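Local coordinates for fibronectin type III domain-containing protein (Simiduia agarivorans, PDB 6P2K), which probably hydrolyses the glucan backbone of xyloglucan, as a bacterial glycoside hydrolase of family 74 built on seven-bladed beta-propeller architecture, at residues B[215-226]-B[268-279]; B[399-408]-B[758-767]. All coordinates share one frame; numbering follows the deposited sequence.

Contact 1 of 2, residues B[215-226]-B[268-279]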
loop_
_atom_site.group_PDB
_atom_site.type_symbol
_atom_site.label_atom_id
_atom_site.label_comp_id
_atom_site.label_asym_id
_atom_site.label_seq_id
_atom_site.Cartn_x
_atom_site.Cartn_y
_atom_site.Cartn_z
ATOM N N ALA B 215 1.562 61.458 -13.834
ATOM C CA ALA B 215 3.000 61.359 -13.668
ATOM C C ALA B 215 3.658 62.440 -14.507
ATOM O O ALA B 215 3.185 62.762 -15.600
ATOM C CB ALA B 215 3.523 59.975 -14.071
ATOM N N LEU B 216 4.743 63.002 -13.987
ATOM C CA LEU B 216 5.457 64.081 -14.651
ATOM C C LEU B 216 6.920 63.694 -14.778
ATOM O O LEU B 216 7.531 63.236 -13.807
ATOM C CB LEU B 216 5.313 65.388 -13.873
ATOM C CG LEU B 216 6.154 66.578 -14.325
ATOM C CD1 LEU B 216 5.759 66.989 -15.724
ATOM C CD2 LEU B 216 5.967 67.730 -13.359
ATOM N N SER B 217 7.471 63.867 -15.975
ATOM C CA SER B 217 8.876 63.575 -16.192
ATOM C C SER B 217 9.742 64.543 -15.385
ATOM O O SER B 217 9.378 65.710 -15.209
ATOM C CB SER B 217 9.217 63.676 -17.676
ATOM O OG SER B 217 10.614 63.578 -17.890
ATOM N N PRO B 218 10.886 64.076 -14.875
ATOM C CA PRO B 218 11.737 64.939 -14.036
ATOM C C PRO B 218 12.092 66.277 -14.659
ATOM O O PRO B 218 12.245 67.266 -13.931
ATOM C CB PRO B 218 12.983 64.073 -13.819
ATOM C CG PRO B 218 12.458 62.680 -13.851
ATOM C CD PRO B 218 11.344 62.676 -14.869
ATOM N N ASN B 219 12.229 66.351 -15.980
ATOM C CA ASN B 219 12.505 67.634 -16.607
ATOM C C ASN B 219 11.249 68.493 -16.745
ATOM O O ASN B 219 11.320 69.591 -17.310
ATOM C CB ASN B 219 13.188 67.428 -17.965
ATOM C CG ASN B 219 12.340 66.640 -18.951
ATOM O OD1 ASN B 219 11.157 66.395 -18.726
ATOM N ND2 ASN B 219 12.954 66.244 -20.063
ATOM N N GLY B 220 10.114 68.015 -16.233
ATOM C CA GLY B 220 8.870 68.759 -16.241
ATOM C C GLY B 220 8.197 68.898 -17.586
ATOM O O GLY B 220 7.195 69.613 -17.687
ATOM N N GLN B 221 8.681 68.197 -18.616
ATOM C CA GLN B 221 8.293 68.503 -19.984
ATOM C C GLN B 221 7.291 67.520 -20.585
ATOM O O GLN B 221 6.701 67.826 -21.625
ATOM C CB GLN B 221 9.553 68.608 -20.856
ATOM C CG GLN B 221 10.455 69.705 -20.327
ATOM C CD GLN B 221 11.908 69.655 -20.805
ATOM O OE1 GLN B 221 12.825 69.725 -19.997
ATOM N NE2 GLN B 221 12.118 69.617 -22.120
ATOM N N VAL B 222 7.019 66.389 -19.932
ATOM C CA VAL B 222 6.005 65.444 -20.400
ATOM C C VAL B 222 5.148 64.996 -19.225
ATOM O O VAL B 222 5.658 64.758 -18.125
ATOM C CB VAL B 222 6.629 64.225 -21.111
ATOM C CG1 VAL B 222 5.540 63.410 -21.774
ATOM C CG2 VAL B 222 7.639 64.676 -22.161
ATOM N N LEU B 223 3.843 64.873 -19.470
ATOM C CA LEU B 223 2.864 64.460 -18.474
ATOM C C LEU B 223 2.143 63.210 -18.961
ATOM O O LEU B 223 1.693 63.157 -20.111
ATOM C CB LEU B 223 1.860 65.585 -18.204
ATOM C CG LEU B 223 0.734 65.356 -17.192
ATOM C CD1 LEU B 223 1.257 65.442 -15.769
ATOM C CD2 LEU B 223 -0.400 66.358 -17.410
ATOM N N TYR B 224 2.030 62.211 -18.086
ATOM C CA TYR B 224 1.315 60.975 -18.372
ATOM C C TYR B 224 0.122 60.844 -17.435
ATOM O O TYR B 224 0.175 61.263 -16.274
ATOM C CB TYR B 224 2.224 59.748 -18.219
ATOM C CG TYR B 224 3.485 59.806 -19.050
ATOM C CD1 TYR B 224 3.512 59.305 -20.345
ATOM C CD2 TYR B 224 4.651 60.359 -18.538
ATOM C CE1 TYR B 224 4.663 59.354 -21.106
ATOM C CE2 TYR B 224 5.807 60.413 -19.293
ATOM C CZ TYR B 224 5.807 59.909 -20.576
ATOM O OH TYR B 224 6.956 59.963 -21.330
ATOM N N ALA B 225 -0.955 60.248 -17.939
ATOM C CA ALA B 225 -2.179 60.171 -17.156
ATOM C C ALA B 225 -3.040 59.015 -17.645
ATOM O O ALA B 225 -2.915 58.557 -18.784
ATOM C CB ALA B 225 -2.963 61.485 -17.228
ATOM N N THR B 226 -3.910 58.546 -16.754
ATOM C CA THR B 226 -4.983 57.625 -17.095
ATOM C C THR B 226 -6.314 58.309 -16.826
ATOM O O THR B 226 -6.468 59.016 -15.825
ATOM C CB THR B 226 -4.901 56.315 -16.301
ATOM O OG1 THR B 226 -5.470 56.507 -15.001
ATOM C CG2 THR B 226 -3.458 55.858 -16.159
ATOM N N PRO B 268 0.155 56.241 -12.657
ATOM C CA PRO B 268 1.409 56.161 -13.411
ATOM C C PRO B 268 2.515 56.892 -12.667
ATOM O O PRO B 268 2.264 57.805 -11.879
ATOM C CB PRO B 268 1.073 56.845 -14.740
ATOM C CG PRO B 268 -0.030 57.782 -14.402
ATOM C CD PRO B 268 -0.842 57.077 -13.354
ATOM N N GLU B 269 3.753 56.475 -12.915
ATOM C CA GLU B 269 4.893 57.059 -12.221
ATOM C C GLU B 269 6.112 57.022 -13.129
ATOM O O GLU B 269 6.407 55.985 -13.733
ATOM C CB GLU B 269 5.177 56.314 -10.913
ATOM C CG GLU B 269 6.404 56.809 -10.169
ATOM C CD GLU B 269 6.545 56.179 -8.796
ATOM O OE1 GLU B 269 5.553 56.177 -8.037
ATOM O OE2 GLU B 269 7.647 55.684 -8.478
ATOM N N VAL B 270 6.812 58.153 -13.224
ATOM C CA VAL B 270 8.031 58.251 -14.015
ATOM C C VAL B 270 9.229 57.993 -13.113
ATOM O O VAL B 270 9.320 58.547 -12.011
ATOM C CB VAL B 270 8.141 59.625 -14.693
ATOM C CG1 VAL B 270 9.371 59.675 -15.589
ATOM C CG2 VAL B 270 6.885 59.926 -15.490
ATOM N N ASP B 271 10.140 57.147 -13.578
ATOM C CA ASP B 271 11.401 56.902 -12.891
ATOM C C ASP B 271 12.134 58.224 -12.688
ATOM O O ASP B 271 12.413 58.924 -13.675
ATOM C CB ASP B 271 12.249 55.925 -13.714
ATOM C CG ASP B 271 13.526 55.482 -13.001
ATOM O OD1 ASP B 271 13.871 56.036 -11.936
ATOM O OD2 ASP B 271 14.194 54.561 -13.519
ATOM N N PRO B 272 12.453 58.611 -11.448
ATOM C CA PRO B 272 13.201 59.861 -11.241
ATOM C C PRO B 272 14.564 59.858 -11.903
ATOM O O PRO B 272 15.191 60.921 -11.993
ATOM C CB PRO B 272 13.320 59.955 -9.713
ATOM C CG PRO B 272 13.165 58.548 -9.236
ATOM C CD PRO B 272 12.183 57.915 -10.178
ATOM N N ARG B 273 15.039 58.701 -12.365
ATOM C CA ARG B 273 16.290 58.623 -13.103
ATOM C C ARG B 273 16.149 59.097 -14.544
ATOM O O ARG B 273 17.161 59.426 -15.175
ATOM C CB ARG B 273 16.813 57.185 -13.077
ATOM C CG ARG B 273 17.278 56.739 -11.700
ATOM C CD ARG B 273 17.140 55.238 -11.501
ATOM N NE ARG B 273 17.415 54.852 -10.117
ATOM C CZ ARG B 273 16.523 54.897 -9.131
ATOM N NH1 ARG B 273 15.283 55.303 -9.367
ATOM N NH2 ARG B 273 16.870 54.530 -7.905
ATOM N N SER B 274 14.926 59.144 -15.076
ATOM C CA SER B 274 14.692 59.553 -16.463
ATOM C C SER B 274 14.745 61.077 -16.562
ATOM O O SER B 274 13.742 61.766 -16.751
ATOM C CB SER B 274 13.362 59.006 -16.964
ATOM O OG SER B 274 13.296 57.602 -16.795
ATOM N N THR B 275 15.964 61.601 -16.445
ATOM C CA THR B 275 16.195 63.039 -16.460
ATOM C C THR B 275 16.318 63.620 -17.863
ATOM O O THR B 275 16.322 64.847 -18.008
ATOM C CB THR B 275 17.459 63.377 -15.666
ATOM O OG1 THR B 275 18.548 62.575 -16.145
ATOM C CG2 THR B 275 17.246 63.099 -14.188
ATOM N N GLY B 276 16.416 62.785 -18.888
ATOM C CA GLY B 276 16.530 63.235 -20.270
ATOM C C GLY B 276 15.209 63.173 -21.005
ATOM O O GLY B 276 14.154 63.509 -20.457
ATOM N N ASN B 277 15.267 62.736 -22.262
ATOM C CA ASN B 277 14.086 62.652 -23.112
ATOM C C ASN B 277 13.535 61.235 -23.245
ATOM O O ASN B 277 12.501 61.046 -23.895
ATOM C CB ASN B 277 14.393 63.218 -24.505
ATOM C CG ASN B 277 15.047 64.587 -24.444
ATOM O OD1 ASN B 277 14.952 65.291 -23.437
ATOM N ND2 ASN B 277 15.710 64.973 -25.526
ATOM N N SER B 278 14.181 60.242 -22.641
ATOM C CA SER B 278 13.673 58.874 -22.609
ATOM C C SER B 278 13.146 58.588 -21.211
ATOM O O SER B 278 13.897 58.672 -20.232
ATOM C CB SER B 278 14.757 57.870 -22.995
ATOM O OG SER B 278 14.221 56.560 -23.076
ATOM N N HIS B 279 11.862 58.254 -21.117
ATOM C CA HIS B 279 11.182 58.085 -19.840
ATOM C C HIS B 279 10.794 56.629 -19.632
ATOM O O HIS B 279 10.260 55.984 -20.541
ATOM C CB HIS B 279 9.933 58.965 -19.764
ATOM C CG HIS B 279 10.163 60.378 -20.191
ATOM N ND1 HIS B 279 9.144 61.200 -20.619
ATOM C CD2 HIS B 279 11.295 61.119 -20.249
ATOM C CE1 HIS B 279 9.639 62.384 -20.929
ATOM N NE2 HIS B 279 10.941 62.363 -20.713
HETATM O O HOH W 1 6.369 60.935 -11.813
HETATM O O HOH W 2 13.286 63.940 -17.829
HETATM O O HOH W 3 11.759 65.082 -22.554
#

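Contact 2 of 2, residues B[399-408]-B[758-767]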
loop_
_atom_site.group_PDB
_atom_site.type_symbol
_atom_site.label_atom_id
_atom_site.label_comp_id
_atom_site.label_asym_id
_atom_site.label_seq_id
_atom_site.Cartn_x
_atom_site.Cartn_y
_atom_site.Cartn_z
ATOM N N GLU B 399 0.524 41.503 10.188
ATOM C CA GLU B 399 -0.598 40.583 10.050
ATOM C C GLU B 399 -1.855 41.409 9.833
ATOM O O GLU B 399 -2.156 42.304 10.629
ATOM C CB GLU B 399 -0.759 39.678 11.275
ATOM C CG GLU B 399 -0.659 40.389 12.615
ATOM C CD GLU B 399 0.772 40.592 13.071
ATOM O OE1 GLU B 399 1.539 39.606 13.037
ATOM O OE2 GLU B 399 1.125 41.721 13.478
ATOM N N SER B 400 -2.583 41.110 8.756
ATOM C CA SER B 400 -3.714 41.950 8.383
ATOM C C SER B 400 -4.915 41.129 7.928
ATOM O O SER B 400 -5.732 41.612 7.135
ATOM C CB SER B 400 -3.315 42.942 7.285
ATOM O OG SER B 400 -2.053 43.523 7.556
ATOM N N THR B 401 -5.057 39.905 8.429
ATOM C CA THR B 401 -6.144 39.037 8.001
ATOM C C THR B 401 -7.364 39.231 8.886
ATOM O O THR B 401 -7.244 39.456 10.093
ATOM C CB THR B 401 -5.730 37.565 8.037
ATOM O OG1 THR B 401 -5.410 37.186 9.383
ATOM C CG2 THR B 401 -4.528 37.321 7.136
ATOM N N TYR B 402 -8.540 39.145 8.270
ATOM C CA TYR B 402 -9.779 38.962 9.016
ATOM C C TYR B 402 -9.885 37.488 9.391
ATOM O O TYR B 402 -10.132 36.635 8.530
ATOM C CB TYR B 402 -10.985 39.411 8.191
ATOM C CG TYR B 402 -12.251 39.572 9.014
ATOM C CD1 TYR B 402 -12.878 38.467 9.586
ATOM C CD2 TYR B 402 -12.815 40.826 9.223
ATOM C CE1 TYR B 402 -14.019 38.601 10.338
ATOM C CE2 TYR B 402 -13.968 40.970 9.974
ATOM C CZ TYR B 402 -14.561 39.852 10.532
ATOM O OH TYR B 402 -15.701 39.974 11.285
ATOM N N THR B 403 -9.701 37.179 10.670
ATOM C CA THR B 403 -9.772 35.807 11.154
ATOM C C THR B 403 -11.022 35.629 12.005
ATOM O O THR B 403 -11.237 36.382 12.961
ATOM C CB THR B 403 -8.520 35.438 11.950
ATOM O OG1 THR B 403 -7.354 35.724 11.163
ATOM C CG2 THR B 403 -8.530 33.953 12.295
ATOM N N TYR B 404 -11.842 34.635 11.645
ATOM C CA TYR B 404 -13.118 34.392 12.317
ATOM C C TYR B 404 -12.957 33.589 13.604
ATOM O O TYR B 404 -13.626 33.875 14.604
ATOM C CB TYR B 404 -14.072 33.609 11.411
ATOM C CG TYR B 404 -14.561 34.265 10.135
ATOM C CD1 TYR B 404 -15.599 35.189 10.153
ATOM C CD2 TYR B 404 -14.033 33.897 8.902
ATOM C CE1 TYR B 404 -16.071 35.758 8.980
ATOM C CE2 TYR B 404 -14.500 34.458 7.725
ATOM C CZ TYR B 404 -15.515 35.385 7.769
ATOM O OH TYR B 404 -15.976 35.936 6.599
ATOM N N ASP B 405 -12.119 32.553 13.581
ATOM C CA ASP B 405 -12.133 31.511 14.600
ATOM C C ASP B 405 -10.774 30.823 14.589
ATOM O O ASP B 405 -10.003 30.953 13.632
ATOM C CB ASP B 405 -13.275 30.506 14.344
ATOM C CG ASP B 405 -13.759 29.811 15.619
ATOM O OD1 ASP B 405 -13.017 29.865 16.625
ATOM O OD2 ASP B 405 -14.891 29.241 15.624
ATOM N N VAL B 406 -10.482 30.102 15.672
ATOM C CA VAL B 406 -9.227 29.371 15.816
ATOM C C VAL B 406 -9.512 28.053 16.520
ATOM O O VAL B 406 -10.436 27.948 17.329
ATOM C CB VAL B 406 -8.165 30.192 16.591
ATOM C CG1 VAL B 406 -8.635 30.481 18.014
ATOM C CG2 VAL B 406 -6.809 29.487 16.596
ATOM N N ALA B 407 -8.722 27.033 16.187
ATOM C CA ALA B 407 -8.759 25.757 16.886
ATOM C C ALA B 407 -7.342 25.207 16.970
ATOM O O ALA B 407 -6.530 25.408 16.062
ATOM C CB ALA B 407 -9.681 24.749 16.191
ATOM N N VAL B 408 -7.049 24.513 18.067
ATOM C CA VAL B 408 -5.707 24.022 18.356
ATOM C C VAL B 408 -5.791 22.565 18.794
ATOM O O VAL B 408 -6.659 22.199 19.592
ATOM C CB VAL B 408 -5.014 24.865 19.448
ATOM C CG1 VAL B 408 -3.666 24.262 19.820
ATOM C CG2 VAL B 408 -4.842 26.306 18.996
ATOM N N TYR B 758 -6.062 32.374 23.391
ATOM C CA TYR B 758 -5.935 32.533 21.947
ATOM C C TYR B 758 -7.111 33.368 21.459
ATOM O O TYR B 758 -8.271 32.979 21.651
ATOM C CB TYR B 758 -5.926 31.178 21.236
ATOM C CG TYR B 758 -4.637 30.390 21.329
ATOM C CD1 TYR B 758 -4.155 29.937 22.552
ATOM C CD2 TYR B 758 -3.917 30.067 20.185
ATOM C CE1 TYR B 758 -2.982 29.200 22.631
ATOM C CE2 TYR B 758 -2.742 29.335 20.256
ATOM C CZ TYR B 758 -2.282 28.903 21.481
ATOM O OH TYR B 758 -1.120 28.169 21.561
ATOM N N SER B 759 -6.817 34.503 20.829
ATOM C CA SER B 759 -7.855 35.389 20.314
ATOM C C SER B 759 -7.601 35.721 18.853
ATOM O O SER B 759 -6.475 36.065 18.474
ATOM C CB SER B 759 -7.950 36.674 21.155
ATOM O OG SER B 759 -7.953 36.391 22.543
ATOM N N THR B 760 -8.650 35.620 18.043
ATOM C CA THR B 760 -8.613 36.053 16.658
ATOM C C THR B 760 -9.256 37.428 16.537
ATOM O O THR B 760 -10.132 37.793 17.326
ATOM C CB THR B 760 -9.333 35.056 15.757
ATOM O OG1 THR B 760 -10.721 35.003 16.122
ATOM C CG2 THR B 760 -8.726 33.680 15.914
ATOM N N THR B 761 -8.799 38.194 15.553
ATOM C CA THR B 761 -9.199 39.582 15.403
ATOM C C THR B 761 -9.760 39.822 14.010
ATOM O O THR B 761 -9.361 39.153 13.050
ATOM C CB THR B 761 -8.008 40.522 15.641
ATOM O OG1 THR B 761 -7.012 40.278 14.641
ATOM C CG2 THR B 761 -7.398 40.277 17.014
ATOM N N PRO B 762 -10.692 40.775 13.866
ATOM C CA PRO B 762 -11.257 41.116 12.555
ATOM C C PRO B 762 -10.364 42.053 11.744
ATOM O O PRO B 762 -10.789 43.121 11.306
ATOM C CB PRO B 762 -12.585 41.780 12.926
ATOM C CG PRO B 762 -12.273 42.474 14.206
ATOM C CD PRO B 762 -11.326 41.555 14.946
ATOM N N GLY B 763 -9.107 41.661 11.559
ATOM C CA GLY B 763 -8.215 42.496 10.785
ATOM C C GLY B 763 -6.739 42.364 11.090
ATOM O O GLY B 763 -5.917 42.852 10.314
ATOM N N ALA B 764 -6.376 41.713 12.200
ATOM C CA ALA B 764 -4.969 41.565 12.561
ATOM C C ALA B 764 -4.601 40.121 12.890
ATOM O O ALA B 764 -3.626 39.884 13.612
ATOM C CB ALA B 764 -4.608 42.479 13.736
ATOM N N GLY B 765 -5.363 39.151 12.388
ATOM C CA GLY B 765 -4.972 37.763 12.552
ATOM C C GLY B 765 -5.075 37.268 13.987
ATOM O O GLY B 765 -5.925 37.697 14.768
ATOM N N LEU B 766 -4.173 36.354 14.336
ATOM C CA LEU B 766 -4.256 35.578 15.564
ATOM C C LEU B 766 -3.172 36.002 16.545
ATOM O O LEU B 766 -2.012 36.189 16.164
ATOM C CB LEU B 766 -4.121 34.086 15.259
ATOM C CG LEU B 766 -3.922 33.132 16.435
ATOM C CD1 LEU B 766 -5.168 33.081 17.308
ATOM C CD2 LEU B 766 -3.557 31.746 15.919
ATOM N N TRP B 767 -3.561 36.147 17.811
ATOM C CA TRP B 767 -2.651 36.497 18.890
ATOM C C TRP B 767 -2.949 35.613 20.092
ATOM O O TRP B 767 -4.084 35.168 20.282
ATOM C CB TRP B 767 -2.789 37.973 19.293
ATOM C CG TRP B 767 -2.514 38.930 18.181
ATOM C CD1 TRP B 767 -3.318 39.202 17.113
ATOM C CD2 TRP B 767 -1.351 39.749 18.027
ATOM N NE1 TRP B 767 -2.726 40.137 16.302
ATOM C CE2 TRP B 767 -1.517 40.490 16.841
ATOM C CE3 TRP B 767 -0.183 39.927 18.778
ATOM C CZ2 TRP B 767 -0.560 41.398 16.389
ATOM C CZ3 TRP B 767 0.763 40.825 18.327
ATOM C CH2 TRP B 767 0.569 41.551 17.144
#

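Contact 1 of 2, residues B[215-226]-B[268-279]
Y224 OH and H279 ND1 lie 2.6 Å apart, in a hydrogen bond whose donor may be either group; W299 is a second partner of the same hydroxyl. The two rings meet rim to rim with their planes at 89°, ND1 lying at the tyrosine edge. H279 has CG anti to its carbonyl carbon (chi1 -48°), which swings the imidazole in among three side chains of 215-226. S217 covers one face by a CH-pi contact, its CB 3.8 Å from the H279 ring centroid, while V222 CG2 comes in at the edge, 3.3 Å from H279 CE1. The serine is itself held, S217 OG donating to N219 OD1 over 3.0 Å; Q221 N reaches that oxygen from the opposite face and closes an Asx turn. A water accepts from N219 N and lies within hydrogen-bonding reach of S217 OG and the carbonyls of S274 and G276, more acceptors than its two protons can serve at once. Beside this polar corner V270 forks: its CG1 packs 3.7 Å from P218 CD, and its CG2 sits 3.6 Å from A215 CB and also touches Y224 CD2. An alanine in place of H279 would probably leave the Y224 hydroxyl without one of its partners and open a gap under S217 and beside V222. Strands 222-226 and 268-270 run antiparallel but 7.3 Å apart at closest, and a second water links L216 O to V270 N. Between these two segments, from sheets consistent with consecutive propeller blades, side chains and water make the join and no backbone hydrogen bond crosses directly.

Contact 2 of 2, residues B[399-408]-B[758-767]
T401 and T403 pin the turn at 761-765 with two backbone bonds, G765 N to T401 O at 3.0 Å, on a lone pair in the carbonyl plane, and T403 N to T761 O at 3.1 Å, nearly straight at 165°. Just beyond, the packing is snug and buried. The methyl of T760 wedges between two side chains, its CG2 3.6 Å from both T403 CG2 and V406 CB, while its hydroxyl turns to S745. V406 CG2, anti to its backbone N (chi1 62° for CG1), then reaches the fork of L766. Also enclosed, E399, bent at chi2, brings OE2 within 3.4 Å of W767 CZ2, the carboxylate plane turned 65° from the indole, whose NE1 bonds to A764 O.

The margins are less enclosed. At one, the partly exposed Y402 lays a ring face over P762, with CE2 3.4 Å from P762 CB. At another, V408 CG2 only brushes Y758 CE2 at 3.9 Å.

D405 points away from this seam and binds zinc with D513. The sheet of 754-761 and 765-770 also takes in strand 7-8, so the contact joins a blade completed by the N terminus to the next one, consistent with the ring closure of a beta-propeller.

How the contacts relate
From the N terminus, the chain first lends strand 7-8 to the sheet that will carry the second half of contact 2, far ahead in sequence. Contact 1 comes next and closes a short loop of 41 residues, joining two sheets that follow one another directly along the chain. Contact 2 opens only after contact 1 has closed; it spans 349 residues and brings strand 403-409 against the hairpin formed by 754-761 and 765-770. The two loops therefore lie in series, neither nesting nor crossing. Their centres are about 43 Å apart. One looks like a local seam between successive blades, whereas the other is consistent with tying the start of a long propeller-forming stretch to its end.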